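Natterin-like protein (Lethenteron camtschaticum, PDB 6IUL) probably kills target cells by forming membrane pores, joining a jacalin-like lectin domain to an aerolysin-type pore-forming module in one elongated chain. Local coordinates at residues A[141-146]-A[283-288]; A[71-76]-A[95-100]; A[149-154]-A[210-215]; A[278-283]-A[290-295]; A[19-24]-A[45-50]. One frame throughout, in Å; residues are numbered along the deposited sequence.

In the fold
Contact 5 comes first along the chain: residues 19-24 and 45-50 close a short loop and join the large mixed sheet to a four-stranded one inside the jacalin-like domain. Contact 2 follows, at the open end of the hairpin made by strands 75-82 and 89-96. Strand 135-155 then leads from the lectin part into the pore-forming part. Contact 1 opens on it at 141-146 and closes at 283-288, a long loop inside which contact 3 (149-154 with 210-215) is nested. Contact 4, the hairpin 278-283 with 290-295, crosses contact 1 and shares Ile283 with it. Contacts 3 and 4 lie side by side in one sheet, and Leu291 of contact 4 touches Gln24 of contact 5.

Contact 1. Residues A[141-146]-A[283-288]; sequences IFINAI and ITCVNG. Unlike the reference sequence in segment 283-288: Val286 (reference Met).
Ile143 is the first residue here to meet the second segment, its CG2 packing on Cys285 SG at 4.2 Å. Asn144 turns its amide toward Asn287, and the two ND2 atoms come within 3.5 Å because both donate to the same acceptor, Tyr4 O; the amide planes stand 67° apart, and Asn287 OD1 accepts from Ala289 N. Ala145 brings the backbones together. Its carbonyl O accepts from Val286 N (2.8 Å) and from a water (2.9 Å) that also accepts from Asn287 N, so the type I turn from Cys285 to Gly288 is gripped twice, while Ala145 CB rests on Val286 CG2. Ile146 then pairs with Cys285 in an antiparallel, non-hydrogen-bonded bridge, CA to CA 4.2 Å, and its CG1 lies 4.0 Å from Ile283 CG2. Its backbone N binds Ser191 of the second subunit. On strand 135-155, polar grip thus gathers at the turn and at Tyr4 O, and apolar packing holds the strand side.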
# COMPACT_ATOMS: atom_id res chain seq x y z
N ILE A 141 -12.87 -3.42 -31.21
CA ILE A 141 -11.82 -2.43 -31.11
C ILE A 141 -10.96 -2.73 -29.90
O ILE A 141 -11.45 -2.70 -28.79
CB ILE A 141 -12.38 -1.02 -30.93
CG1 ILE A 141 -13.26 -0.66 -32.12
CG2 ILE A 141 -11.25 0.02 -30.92
CD1 ILE A 141 -14.10 0.58 -31.91
N PHE A 142 -9.68 -3.02 -30.11
CA PHE A 142 -8.76 -3.28 -29.02
C PHE A 142 -7.68 -2.22 -28.95
O PHE A 142 -7.17 -1.76 -29.98
CB PHE A 142 -8.04 -4.63 -29.21
CG PHE A 142 -8.92 -5.81 -29.01
CD1 PHE A 142 -9.27 -6.20 -27.73
CD2 PHE A 142 -9.39 -6.55 -30.11
CE1 PHE A 142 -10.11 -7.29 -27.51
CE2 PHE A 142 -10.22 -7.64 -29.90
CZ PHE A 142 -10.60 -7.99 -28.59
N ILE A 143 -7.27 -1.88 -27.73
CA ILE A 143 -6.02 -1.14 -27.53
C ILE A 143 -4.87 -2.08 -27.84
O ILE A 143 -4.84 -3.23 -27.40
CB ILE A 143 -5.86 -0.65 -26.05
CG1 ILE A 143 -7.03 0.24 -25.68
CG2 ILE A 143 -4.56 0.15 -25.91
CD1 ILE A 143 -7.02 0.69 -24.23
N ASN A 144 -3.91 -1.57 -28.60
CA ASN A 144 -2.73 -2.38 -28.91
C ASN A 144 -1.93 -2.63 -27.63
O ASN A 144 -2.19 -2.01 -26.60
CB ASN A 144 -1.89 -1.68 -29.97
CG ASN A 144 -2.35 -1.99 -31.37
OD1 ASN A 144 -2.50 -3.16 -31.69
ND2 ASN A 144 -2.44 -0.96 -32.25
N ALA A 145 -0.97 -3.55 -27.69
CA ALA A 145 -0.23 -3.94 -26.53
C ALA A 145 0.34 -2.69 -25.81
O ALA A 145 0.89 -1.79 -26.46
CB ALA A 145 0.89 -4.87 -26.90
N ILE A 146 0.17 -2.66 -24.49
CA ILE A 146 0.42 -1.49 -23.69
C ILE A 146 1.79 -1.54 -23.02
O ILE A 146 2.17 -2.58 -22.44
CB ILE A 146 -0.65 -1.32 -22.62
CG1 ILE A 146 -1.98 -0.98 -23.31
CG2 ILE A 146 -0.29 -0.24 -21.61
CD1 ILE A 146 -3.20 -1.04 -22.38
N ILE A 283 -1.95 6.61 -22.20
CA ILE A 283 -1.62 5.22 -22.40
C ILE A 283 -0.68 5.13 -23.58
O ILE A 283 -1.04 5.49 -24.68
CB ILE A 283 -2.88 4.39 -22.67
CG1 ILE A 283 -3.79 4.47 -21.44
CG2 ILE A 283 -2.52 2.94 -23.02
CD1 ILE A 283 -5.17 3.89 -21.66
N THR A 284 0.51 4.61 -23.34
CA THR A 284 1.49 4.45 -24.38
C THR A 284 1.61 2.99 -24.73
O THR A 284 1.84 2.13 -23.86
CB THR A 284 2.84 5.02 -23.92
OG1 THR A 284 2.65 6.40 -23.52
CG2 THR A 284 3.91 4.92 -25.01
N CYS A 285 1.48 2.72 -26.03
CA CYS A 285 1.57 1.36 -26.54
C CYS A 285 3.01 0.94 -26.82
O CYS A 285 3.87 1.79 -27.06
CB CYS A 285 0.76 1.23 -27.83
SG CYS A 285 -0.99 1.51 -27.62
N VAL A 286 3.25 -0.36 -26.79
CA VAL A 286 4.50 -0.95 -27.23
C VAL A 286 4.91 -0.49 -28.63
O VAL A 286 6.09 -0.27 -28.86
CB VAL A 286 4.40 -2.50 -27.22
CG1 VAL A 286 5.62 -3.16 -27.80
CG2 VAL A 286 4.21 -2.98 -25.81
N ASN A 287 3.96 -0.31 -29.55
CA ASN A 287 4.31 0.11 -30.90
C ASN A 287 4.70 1.60 -30.99
O ASN A 287 5.02 2.08 -32.04
CB ASN A 287 3.19 -0.22 -31.91
CG ASN A 287 1.93 0.60 -31.68
OD1 ASN A 287 1.90 1.58 -30.90
ND2 ASN A 287 0.87 0.23 -32.39
N GLY A 288 4.64 2.31 -29.88
CA GLY A 288 4.99 3.74 -29.87
C GLY A 288 3.82 4.71 -29.97
O GLY A 288 3.96 5.89 -29.66
O HOH W 1 1.47 -1.79 -29.34

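Contact 2. Residues A[71-76]-A[95-100]; sequences SGEFIK and ITSRSR
Ile75 and Thr96 form an antiparallel, non-hydrogen-bonded pair, CA to CA 4.3 Å, at the open end of the beta hairpin of strands 75-82 and 89-96, one hairpin of the jacalin-like lectin domain. Backbone bonds flank the pair: Ser97 N gives to Phe74 O (2.7 Å) and Lys76 N to Ile95 O (2.9 Å). From Thr96 to Ser99 the second segment makes a type I turn, which swings Ser97 back over Phe74. Ser97 OG accepts from Phe74 N at 3.0 Å, and Ser97 CB sits over the centre of the Phe74 ring in a CH-pi contact.

Glu73 runs fully extended, CG opposite the backbone N (chi1 -171°), and this reach carries its carboxylate to the turn. OE2 receives the hydroxyl of Thr96 in a short bond, OG1 to OE2 2.5 Å. OE1 faces Arg100 NH1 in a salt bridge of 2.8 Å whose hydrogen-bond geometry is weak, and it also accepts a hydrogen bond from Glu70 N. The same Thr96 OG1 accepts from Arg98 N, an ST turn, and from Arg100 N, so one hydroxyl ties Glu73 to the turn. The Arg98 guanidinium has Glu73 CB over one face, its plane nearly parallel to the carboxylate (8°) without charge contact, and pairs through NH1 with Glu70; its NH2 meets Ser71 O on a lone pair at 3.1 Å.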
# COMPACT_ATOMS: atom_id res chain seq x y z
N SER A 71 -13.68 -7.38 -12.96
CA SER A 71 -12.59 -6.42 -12.78
C SER A 71 -11.21 -7.08 -13.03
O SER A 71 -10.88 -8.14 -12.46
CB SER A 71 -12.62 -5.84 -11.36
OG SER A 71 -13.77 -5.01 -11.26
N GLY A 72 -10.43 -6.46 -13.90
CA GLY A 72 -9.11 -7.00 -14.20
C GLY A 72 -9.08 -8.13 -15.22
O GLY A 72 -8.01 -8.60 -15.59
N GLU A 73 -10.24 -8.56 -15.68
CA GLU A 73 -10.32 -9.66 -16.68
C GLU A 73 -10.25 -9.10 -18.08
O GLU A 73 -11.02 -8.22 -18.42
CB GLU A 73 -11.62 -10.43 -16.51
CG GLU A 73 -11.69 -11.70 -17.34
CD GLU A 73 -12.98 -12.49 -17.12
OE1 GLU A 73 -13.98 -11.87 -16.69
OE2 GLU A 73 -12.97 -13.72 -17.41
N PHE A 74 -9.33 -9.62 -18.90
CA PHE A 74 -9.24 -9.17 -20.27
C PHE A 74 -9.37 -10.33 -21.26
O PHE A 74 -9.54 -11.45 -20.85
CB PHE A 74 -7.95 -8.37 -20.52
CG PHE A 74 -6.69 -9.12 -20.23
CD1 PHE A 74 -6.15 -9.14 -18.94
CD2 PHE A 74 -6.00 -9.77 -21.26
CE1 PHE A 74 -4.97 -9.84 -18.69
CE2 PHE A 74 -4.80 -10.45 -21.03
CZ PHE A 74 -4.28 -10.50 -19.72
N ILE A 75 -9.28 -10.03 -22.56
CA ILE A 75 -9.45 -11.06 -23.59
C ILE A 75 -8.13 -11.60 -24.05
O ILE A 75 -7.23 -10.84 -24.41
CB ILE A 75 -10.27 -10.51 -24.78
CG1 ILE A 75 -11.69 -10.22 -24.34
CG2 ILE A 75 -10.29 -11.53 -25.89
CD1 ILE A 75 -12.54 -9.54 -25.40
N LYS A 76 -7.98 -12.92 -23.99
CA LYS A 76 -6.76 -13.59 -24.40
C LYS A 76 -6.78 -13.99 -25.88
O LYS A 76 -5.75 -14.01 -26.58
CB LYS A 76 -6.57 -14.82 -23.48
CG LYS A 76 -5.62 -15.87 -23.98
CD LYS A 76 -5.42 -16.92 -22.87
CE LYS A 76 -6.64 -17.80 -22.75
NZ LYS A 76 -6.33 -18.99 -21.92
N ILE A 95 -12.03 -16.14 -25.40
CA ILE A 95 -11.60 -16.72 -24.16
C ILE A 95 -10.87 -15.64 -23.39
O ILE A 95 -10.04 -14.91 -23.96
CB ILE A 95 -10.65 -17.93 -24.42
CG1 ILE A 95 -11.39 -19.02 -25.20
CG2 ILE A 95 -10.22 -18.53 -23.06
CD1 ILE A 95 -10.49 -20.09 -25.77
N THR A 96 -11.17 -15.53 -22.11
CA THR A 96 -10.58 -14.48 -21.29
C THR A 96 -9.30 -14.89 -20.61
O THR A 96 -8.89 -16.07 -20.65
CB THR A 96 -11.52 -13.97 -20.22
OG1 THR A 96 -11.62 -14.94 -19.18
CG2 THR A 96 -12.92 -13.72 -20.85
N SER A 97 -8.67 -13.90 -19.97
CA SER A 97 -7.44 -14.11 -19.21
C SER A 97 -7.66 -15.02 -18.02
O SER A 97 -6.69 -15.56 -17.50
CB SER A 97 -6.89 -12.74 -18.72
OG SER A 97 -7.86 -12.07 -17.98
N ARG A 98 -8.92 -15.20 -17.58
CA ARG A 98 -9.25 -16.14 -16.52
C ARG A 98 -9.85 -17.41 -17.08
O ARG A 98 -10.58 -18.09 -16.42
CB ARG A 98 -10.24 -15.53 -15.56
CG ARG A 98 -9.92 -14.11 -15.17
CD ARG A 98 -9.76 -13.98 -13.70
NE ARG A 98 -9.14 -12.68 -13.40
CZ ARG A 98 -9.74 -11.64 -12.85
NH1 ARG A 98 -11.00 -11.68 -12.48
NH2 ARG A 98 -9.03 -10.57 -12.61
N SER A 99 -9.53 -17.72 -18.33
CA SER A 99 -9.99 -18.93 -18.99
C SER A 99 -11.51 -19.10 -19.10
O SER A 99 -11.96 -20.18 -19.43
CB SER A 99 -9.33 -20.19 -18.36
OG SER A 99 -7.92 -20.01 -18.33
N ARG A 100 -12.29 -18.06 -18.87
CA ARG A 100 -13.73 -18.14 -19.15
C ARG A 100 -14.00 -17.93 -20.64
O ARG A 100 -13.31 -17.15 -21.33
CB ARG A 100 -14.49 -17.13 -18.35
CG ARG A 100 -14.34 -17.31 -16.84
CD ARG A 100 -14.82 -16.08 -16.12
NE ARG A 100 -16.22 -15.88 -16.32
CZ ARG A 100 -16.86 -14.71 -16.33
NH1 ARG A 100 -16.22 -13.56 -16.23
NH2 ARG A 100 -18.18 -14.71 -16.50
O HOH W 2 -6.72 -11.40 -15.61

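Contact 3. Residues A[149-154]-A[210-215]; sequences SVIQDM and FSLSVK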
# COMPACT_ATOMS: atom_id res chain seq x y z
N SER A 149 0.72 3.29 -18.57
CA SER A 149 -0.52 4.03 -18.35
C SER A 149 -0.27 4.99 -17.22
O SER A 149 -0.13 4.58 -16.06
CB SER A 149 -1.65 3.08 -17.95
OG SER A 149 -1.95 2.23 -19.02
N VAL A 150 -0.20 6.26 -17.55
CA VAL A 150 0.35 7.25 -16.63
C VAL A 150 -0.54 8.47 -16.58
O VAL A 150 -0.87 9.07 -17.60
CB VAL A 150 1.76 7.71 -17.02
CG1 VAL A 150 2.32 8.60 -15.92
CG2 VAL A 150 2.72 6.54 -17.16
N ILE A 151 -0.92 8.83 -15.37
CA ILE A 151 -1.71 10.02 -15.13
C ILE A 151 -0.71 11.16 -14.89
O ILE A 151 0.19 11.05 -14.08
CB ILE A 151 -2.60 9.85 -13.93
CG1 ILE A 151 -3.67 8.80 -14.23
CG2 ILE A 151 -3.24 11.18 -13.56
CD1 ILE A 151 -4.49 8.40 -13.03
N GLN A 152 -0.87 12.25 -15.62
CA GLN A 152 0.08 13.35 -15.61
C GLN A 152 -0.65 14.68 -15.78
O GLN A 152 -1.88 14.71 -15.78
CB GLN A 152 1.14 13.14 -16.69
CG GLN A 152 0.67 13.20 -18.12
CD GLN A 152 1.61 12.39 -19.05
OE1 GLN A 152 1.77 11.16 -18.91
NE2 GLN A 152 2.22 13.08 -19.99
N ASP A 153 0.12 15.76 -15.93
CA ASP A 153 -0.42 17.14 -15.94
C ASP A 153 -1.46 17.36 -14.84
O ASP A 153 -2.57 17.82 -15.10
CB ASP A 153 -1.04 17.49 -17.31
CG ASP A 153 -0.07 17.32 -18.48
OD1 ASP A 153 1.17 17.48 -18.31
OD2 ASP A 153 -0.55 17.03 -19.58
N MET A 154 -1.08 17.00 -13.62
CA MET A 154 -1.97 17.08 -12.46
C MET A 154 -2.18 18.54 -12.04
O MET A 154 -1.24 19.27 -11.90
CB MET A 154 -1.40 16.28 -11.28
CG MET A 154 -2.29 16.26 -10.04
SD MET A 154 -3.87 15.44 -10.32
CE MET A 154 -3.36 13.76 -10.70
N PHE A 210 -6.09 -1.01 -16.10
CA PHE A 210 -4.73 -0.63 -16.38
C PHE A 210 -3.85 -0.68 -15.14
O PHE A 210 -4.38 -0.70 -14.03
CB PHE A 210 -4.72 0.79 -16.98
CG PHE A 210 -5.61 0.93 -18.18
CD1 PHE A 210 -5.22 0.43 -19.43
CD2 PHE A 210 -6.84 1.55 -18.08
CE1 PHE A 210 -6.07 0.53 -20.51
CE2 PHE A 210 -7.68 1.67 -19.17
CZ PHE A 210 -7.28 1.17 -20.40
N SER A 211 -2.52 -0.68 -15.30
CA SER A 211 -1.66 -0.45 -14.14
C SER A 211 -1.28 1.03 -14.12
O SER A 211 -0.42 1.50 -14.85
CB SER A 211 -0.44 -1.38 -14.10
OG SER A 211 0.52 -0.96 -14.99
N LEU A 212 -1.98 1.78 -13.29
CA LEU A 212 -1.85 3.25 -13.27
C LEU A 212 -0.68 3.70 -12.38
O LEU A 212 -0.46 3.12 -11.32
CB LEU A 212 -3.12 3.88 -12.70
CG LEU A 212 -4.40 3.63 -13.47
CD1 LEU A 212 -5.57 4.21 -12.76
CD2 LEU A 212 -4.32 4.20 -14.88
N SER A 213 0.08 4.68 -12.85
CA SER A 213 0.91 5.49 -11.98
C SER A 213 0.58 6.96 -12.22
O SER A 213 0.02 7.33 -13.26
CB SER A 213 2.42 5.22 -12.16
OG SER A 213 2.78 5.42 -13.48
N VAL A 214 0.89 7.77 -11.22
CA VAL A 214 0.67 9.21 -11.27
C VAL A 214 1.99 9.93 -11.21
O VAL A 214 2.77 9.78 -10.27
CB VAL A 214 -0.17 9.65 -10.07
CG1 VAL A 214 -0.48 11.13 -10.19
CG2 VAL A 214 -1.45 8.84 -9.99
N LYS A 215 2.29 10.70 -12.25
CA LYS A 215 3.49 11.49 -12.28
C LYS A 215 3.09 12.91 -11.87
O LYS A 215 2.54 13.67 -12.66
CB LYS A 215 4.20 11.43 -13.63
CG LYS A 215 5.53 12.15 -13.65
CD LYS A 215 6.20 12.04 -15.03
CE LYS A 215 5.89 13.26 -15.91
NZ LYS A 215 6.09 13.04 -17.36
O HOH W 3 -1.53 -0.41 -18.12
O HOH W 4 2.12 3.17 -15.53
O HOH W 5 1.16 0.49 -16.98
O HOH W 6 1.70 16.22 -12.90
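Ile151 CB lies 3.7 Å from Ser213 O and 4.2 Å from Val214 CG2, its neighbour on the same face of the sheet. With chi1 at -68°, CG2 is directed at Ala279 of the adjoining strand, while CG1 stands beside the backbone N, 4.1 Å from Ser213 O. The chain then extends, and CD1 ends 4.3 Å from Leu212 CD1. Met154 adds to this face: bent at chi2 and chi3, it brings CE to 3.9 Å from Val214 CG1, and Trp200 touches both residues.

The two strands belong to the large mixed sheet of the aerolysin-type (ETX/MTX2) part. They run parallel, the axes of these short segments 31° apart, whereas the other pairings of this sheet are antiparallel. The bonds step from side to side as parallel strands require. Ile151 N gives to Ser213 O (2.8 Å), Lys215 N gives to Ile151 O (2.8 Å), nearly in line with the carbonyl, and Ser213 N gives to Ser149 O. Val150 and Ser213 point to the other face, with Val150 CG2 against the Ser213 hydroxyl.

At the Ser149 end the chains are linked through water. One water joins Ser149 OG to Ser211 N, and a second gives to Ser149 O and bonds Ser213 OG. Ser211 OG also reaches Thr247 of the second subunit, and Phe210 O takes Lys193 NZ from that same subunit.

Contact 4. Residues A[278-283]-A[290-295]; sequences TALLRI and SLDAPL
Leu281, Ala293 and Leu295 make the close-packed side of this pairing. Leu281 CB meets Leu295 CD1 at 4.0 Å and lies against Ala293 CB, and farther along Ile283 CB and Leu291 CB approach to 4.2 Å. Toward Ile283 this face is well covered: Phe210 packs on Ile283, Pro5 and Gln24 on Leu291, and Ala27 on Ala293. Ala279 and Leu295 are less buried.

The strands are the arms of an antiparallel beta hairpin, 260-285 with 290-313, in the aerolysin-type part of the chain. Backbone bonds come in twos at Ala279 with Leu295, Leu281 with Ala293 and Ile283 with Leu291, the last including Ile283 N to Leu291 O at 2.8 Å. At the Ala279 pair both donors sit some 35° above the carbonyl planes.

Across the sheet the other face is mixed and more open to solvent, Arg282 and Asp292 sharing it with Leu280 and the exposed Pro294. Arg282 and Asp292 run alongside each other in the same direction. Arg282 bends at chi3 (-69°) and presents its edge, so that NE binds Asp292 OD1 and NH2 binds Asp292 OD2, each at 2.9 Å and almost straight. Both oxygens are used on their syn sides. Leu280 CD2 lies 3.8 Å from Asp292 OD2, apolar cover beside the ion pair.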
# COMPACT_ATOMS: atom_id res chain seq x y z
N THR A 278 -7.80 17.92 -11.94
CA THR A 278 -7.91 17.58 -13.35
C THR A 278 -6.56 16.99 -13.74
O THR A 278 -5.53 17.29 -13.09
CB THR A 278 -8.21 18.79 -14.27
OG1 THR A 278 -7.13 19.71 -14.18
CG2 THR A 278 -9.51 19.50 -13.87
N ALA A 279 -6.55 16.12 -14.76
CA ALA A 279 -5.33 15.47 -15.18
C ALA A 279 -5.51 14.83 -16.55
O ALA A 279 -6.58 14.87 -17.12
CB ALA A 279 -4.92 14.39 -14.15
N LEU A 280 -4.45 14.23 -17.06
CA LEU A 280 -4.49 13.54 -18.33
C LEU A 280 -4.00 12.10 -18.13
O LEU A 280 -2.91 11.85 -17.59
CB LEU A 280 -3.61 14.31 -19.31
CG LEU A 280 -3.53 13.72 -20.72
CD1 LEU A 280 -4.90 13.78 -21.40
CD2 LEU A 280 -2.47 14.36 -21.59
N LEU A 281 -4.79 11.15 -18.58
CA LEU A 281 -4.34 9.77 -18.65
C LEU A 281 -3.71 9.53 -20.00
O LEU A 281 -4.35 9.69 -21.04
CB LEU A 281 -5.50 8.81 -18.42
CG LEU A 281 -5.18 7.33 -18.70
CD1 LEU A 281 -4.16 6.84 -17.71
CD2 LEU A 281 -6.42 6.49 -18.58
N ARG A 282 -2.43 9.18 -20.02
CA ARG A 282 -1.78 8.82 -21.26
C ARG A 282 -1.40 7.34 -21.24
O ARG A 282 -0.60 6.90 -20.42
CB ARG A 282 -0.54 9.64 -21.50
CG ARG A 282 0.24 9.21 -22.73
CD ARG A 282 1.21 10.27 -23.21
NE ARG A 282 0.47 11.40 -23.75
CZ ARG A 282 0.94 12.65 -23.81
NH1 ARG A 282 2.14 12.96 -23.35
NH2 ARG A 282 0.20 13.59 -24.35
N ILE A 283 -1.95 6.61 -22.20
CA ILE A 283 -1.62 5.22 -22.40
C ILE A 283 -0.68 5.13 -23.58
O ILE A 283 -1.04 5.49 -24.68
CB ILE A 283 -2.88 4.39 -22.67
CG1 ILE A 283 -3.79 4.47 -21.44
CG2 ILE A 283 -2.52 2.94 -23.02
CD1 ILE A 283 -5.17 3.89 -21.66
N SER A 290 0.02 6.28 -28.89
CA SER A 290 -0.52 6.57 -27.60
C SER A 290 -1.98 7.06 -27.67
O SER A 290 -2.52 7.40 -28.72
CB SER A 290 0.35 7.64 -26.88
OG SER A 290 0.16 8.90 -27.48
N LEU A 291 -2.58 7.10 -26.50
CA LEU A 291 -3.99 7.43 -26.31
C LEU A 291 -4.12 8.35 -25.08
O LEU A 291 -3.67 8.00 -23.98
CB LEU A 291 -4.71 6.13 -26.01
CG LEU A 291 -6.17 6.05 -26.31
CD1 LEU A 291 -6.34 6.30 -27.81
CD2 LEU A 291 -6.70 4.69 -25.91
N ASP A 292 -4.75 9.49 -25.27
CA ASP A 292 -4.97 10.45 -24.20
C ASP A 292 -6.43 10.50 -23.79
O ASP A 292 -7.32 10.51 -24.65
CB ASP A 292 -4.53 11.83 -24.65
CG ASP A 292 -3.00 11.95 -24.77
OD1 ASP A 292 -2.26 10.97 -24.49
OD2 ASP A 292 -2.52 13.04 -25.13
N ALA A 293 -6.69 10.51 -22.49
CA ALA A 293 -8.04 10.73 -21.98
C ALA A 293 -8.00 11.74 -20.83
O ALA A 293 -7.34 11.52 -19.82
CB ALA A 293 -8.66 9.42 -21.51
N PRO A 294 -8.74 12.85 -20.97
CA PRO A 294 -8.83 13.81 -19.87
C PRO A 294 -9.51 13.19 -18.65
O PRO A 294 -10.40 12.38 -18.78
CB PRO A 294 -9.68 14.96 -20.46
CG PRO A 294 -10.39 14.36 -21.65
CD PRO A 294 -9.52 13.24 -22.16
N LEU A 295 -9.04 13.57 -17.46
CA LEU A 295 -9.56 13.04 -16.20
C LEU A 295 -9.97 14.19 -15.31
O LEU A 295 -9.36 15.26 -15.30
CB LEU A 295 -8.48 12.24 -15.45
CG LEU A 295 -8.06 10.89 -16.05
CD1 LEU A 295 -7.14 10.14 -15.08
CD2 LEU A 295 -9.35 10.11 -16.28

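Contact 5. Residues A[19-24]-A[45-50]; sequences FSFNGQ and VQVWLT
Phe21 points across the interior of the jacalin-like domain, a beta-prism fold, and meets Val47 and Leu49 coming the other way. Strand 19-22 belongs to the large mixed sheet and strand 45-49 to a four-stranded antiparallel one. Their axes pass 8.9 Å apart and no hydrogen bond joins them, so the gap is bridged by side chains, Phe21 CE2 also reaching Val47 O at 3.4 Å.

The ring is carried straight out by CG lying anti to the N (chi1 -179°). Val47 passes alongside it, pointing the other way, and sets CG1 at the ring edge, in plane, 3.5 Å from Phe21 CE2. Leu49 comes head-on instead: its CG touches Phe21 CE2 at 3.5 Å, and CD1 rises over the face in a CH-pi contact, 4.2 Å from the centroid and 27° off the normal. Two residues on the same side of one strand thus use edge and face of one ring. Phe57, Glu55 and Arg53 also touch Phe21, while Leu30 and Leu33 pack on Val47 from the neighbouring strand of its own sheet.

Beyond the ring, Leu49 CD1 reaches the first segment again, 3.8 Å from Gly23 N. An Asx turn begins at the end of strand 19-22: Asn22 OD1 accepts from Gln24 N at 2.7 Å, and Asn22 ND2 returns a bond to Gln24 OE1 at 3.2 Å.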
# COMPACT_ATOMS: atom_id res chain seq x y z
N PHE A 19 -21.74 1.33 -38.10
CA PHE A 19 -21.83 1.76 -36.69
C PHE A 19 -20.49 1.69 -36.04
O PHE A 19 -19.62 0.91 -36.47
CB PHE A 19 -22.87 0.93 -35.93
CG PHE A 19 -22.57 -0.56 -35.85
CD1 PHE A 19 -21.74 -1.05 -34.86
CD2 PHE A 19 -23.09 -1.45 -36.76
CE1 PHE A 19 -21.44 -2.39 -34.78
CE2 PHE A 19 -22.80 -2.79 -36.71
CZ PHE A 19 -21.99 -3.28 -35.68
N SER A 20 -20.32 2.50 -35.01
CA SER A 20 -19.13 2.47 -34.16
C SER A 20 -19.51 2.84 -32.74
O SER A 20 -20.10 3.86 -32.52
CB SER A 20 -18.06 3.45 -34.67
OG SER A 20 -16.79 3.22 -34.05
N PHE A 21 -19.15 1.99 -31.78
CA PHE A 21 -19.45 2.22 -30.39
C PHE A 21 -18.10 2.03 -29.71
O PHE A 21 -17.59 0.89 -29.56
CB PHE A 21 -20.48 1.19 -29.89
CG PHE A 21 -20.89 1.37 -28.46
CD1 PHE A 21 -21.44 2.55 -28.04
CD2 PHE A 21 -20.72 0.35 -27.54
CE1 PHE A 21 -21.81 2.73 -26.74
CE2 PHE A 21 -21.07 0.53 -26.22
CZ PHE A 21 -21.64 1.70 -25.82
N ASN A 22 -17.52 3.15 -29.29
CA ASN A 22 -16.10 3.21 -28.94
C ASN A 22 -15.88 4.04 -27.70
O ASN A 22 -16.30 5.18 -27.67
CB ASN A 22 -15.36 3.83 -30.12
CG ASN A 22 -13.85 3.82 -29.96
OD1 ASN A 22 -13.35 3.52 -28.90
ND2 ASN A 22 -13.12 4.14 -31.03
N GLY A 23 -15.22 3.49 -26.69
CA GLY A 23 -14.91 4.25 -25.45
C GLY A 23 -13.58 4.99 -25.48
O GLY A 23 -13.12 5.51 -24.45
N GLN A 24 -12.96 5.05 -26.65
CA GLN A 24 -11.63 5.68 -26.83
C GLN A 24 -11.39 7.02 -26.15
O GLN A 24 -10.36 7.20 -25.52
CB GLN A 24 -11.33 5.90 -28.32
CG GLN A 24 -9.88 6.24 -28.62
CD GLN A 24 -9.46 5.84 -30.02
OE1 GLN A 24 -10.09 5.00 -30.66
NE2 GLN A 24 -8.42 6.45 -30.53
N VAL A 45 -26.44 -7.38 -31.31
CA VAL A 45 -25.51 -7.27 -30.22
C VAL A 45 -25.90 -6.08 -29.36
O VAL A 45 -26.25 -5.03 -29.88
CB VAL A 45 -24.10 -7.09 -30.82
CG1 VAL A 45 -23.17 -6.44 -29.88
CG2 VAL A 45 -23.52 -8.41 -31.24
N GLN A 46 -25.84 -6.23 -28.06
CA GLN A 46 -25.89 -5.11 -27.15
C GLN A 46 -24.57 -5.05 -26.32
O GLN A 46 -24.08 -6.06 -25.82
CB GLN A 46 -27.11 -5.25 -26.27
CG GLN A 46 -27.31 -4.21 -25.20
CD GLN A 46 -28.72 -4.19 -24.63
OE1 GLN A 46 -29.13 -5.05 -23.86
NE2 GLN A 46 -29.44 -3.17 -24.99
N VAL A 47 -24.02 -3.86 -26.17
CA VAL A 47 -22.72 -3.67 -25.59
C VAL A 47 -22.79 -2.59 -24.52
O VAL A 47 -23.39 -1.51 -24.73
CB VAL A 47 -21.74 -3.17 -26.68
CG1 VAL A 47 -20.35 -2.92 -26.11
CG2 VAL A 47 -21.67 -4.13 -27.87
N TRP A 48 -22.15 -2.89 -23.39
CA TRP A 48 -22.04 -1.94 -22.27
C TRP A 48 -20.56 -1.59 -22.01
O TRP A 48 -19.69 -2.50 -21.99
CB TRP A 48 -22.55 -2.58 -20.98
CG TRP A 48 -24.02 -2.87 -20.89
CD1 TRP A 48 -24.93 -2.19 -20.14
CD2 TRP A 48 -24.72 -3.99 -21.47
NE1 TRP A 48 -26.16 -2.80 -20.22
CE2 TRP A 48 -26.06 -3.91 -21.03
CE3 TRP A 48 -24.34 -5.04 -22.29
CZ2 TRP A 48 -27.06 -4.85 -21.43
CZ3 TRP A 48 -25.28 -5.97 -22.68
CH2 TRP A 48 -26.65 -5.88 -22.24
N LEU A 49 -20.27 -0.31 -21.82
CA LEU A 49 -18.93 0.13 -21.46
C LEU A 49 -18.86 0.47 -19.98
O LEU A 49 -19.87 0.64 -19.33
CB LEU A 49 -18.52 1.31 -22.29
CG LEU A 49 -18.58 1.11 -23.80
CD1 LEU A 49 -18.12 2.35 -24.55
CD2 LEU A 49 -17.76 -0.11 -24.20
N THR A 50 -17.65 0.54 -19.44
CA THR A 50 -17.45 0.74 -18.01
C THR A 50 -17.86 2.14 -17.52
O THR A 50 -17.94 2.33 -16.32
CB THR A 50 -16.00 0.52 -17.60
OG1 THR A 50 -15.16 1.32 -18.44
CG2 THR A 50 -15.62 -0.95 -17.71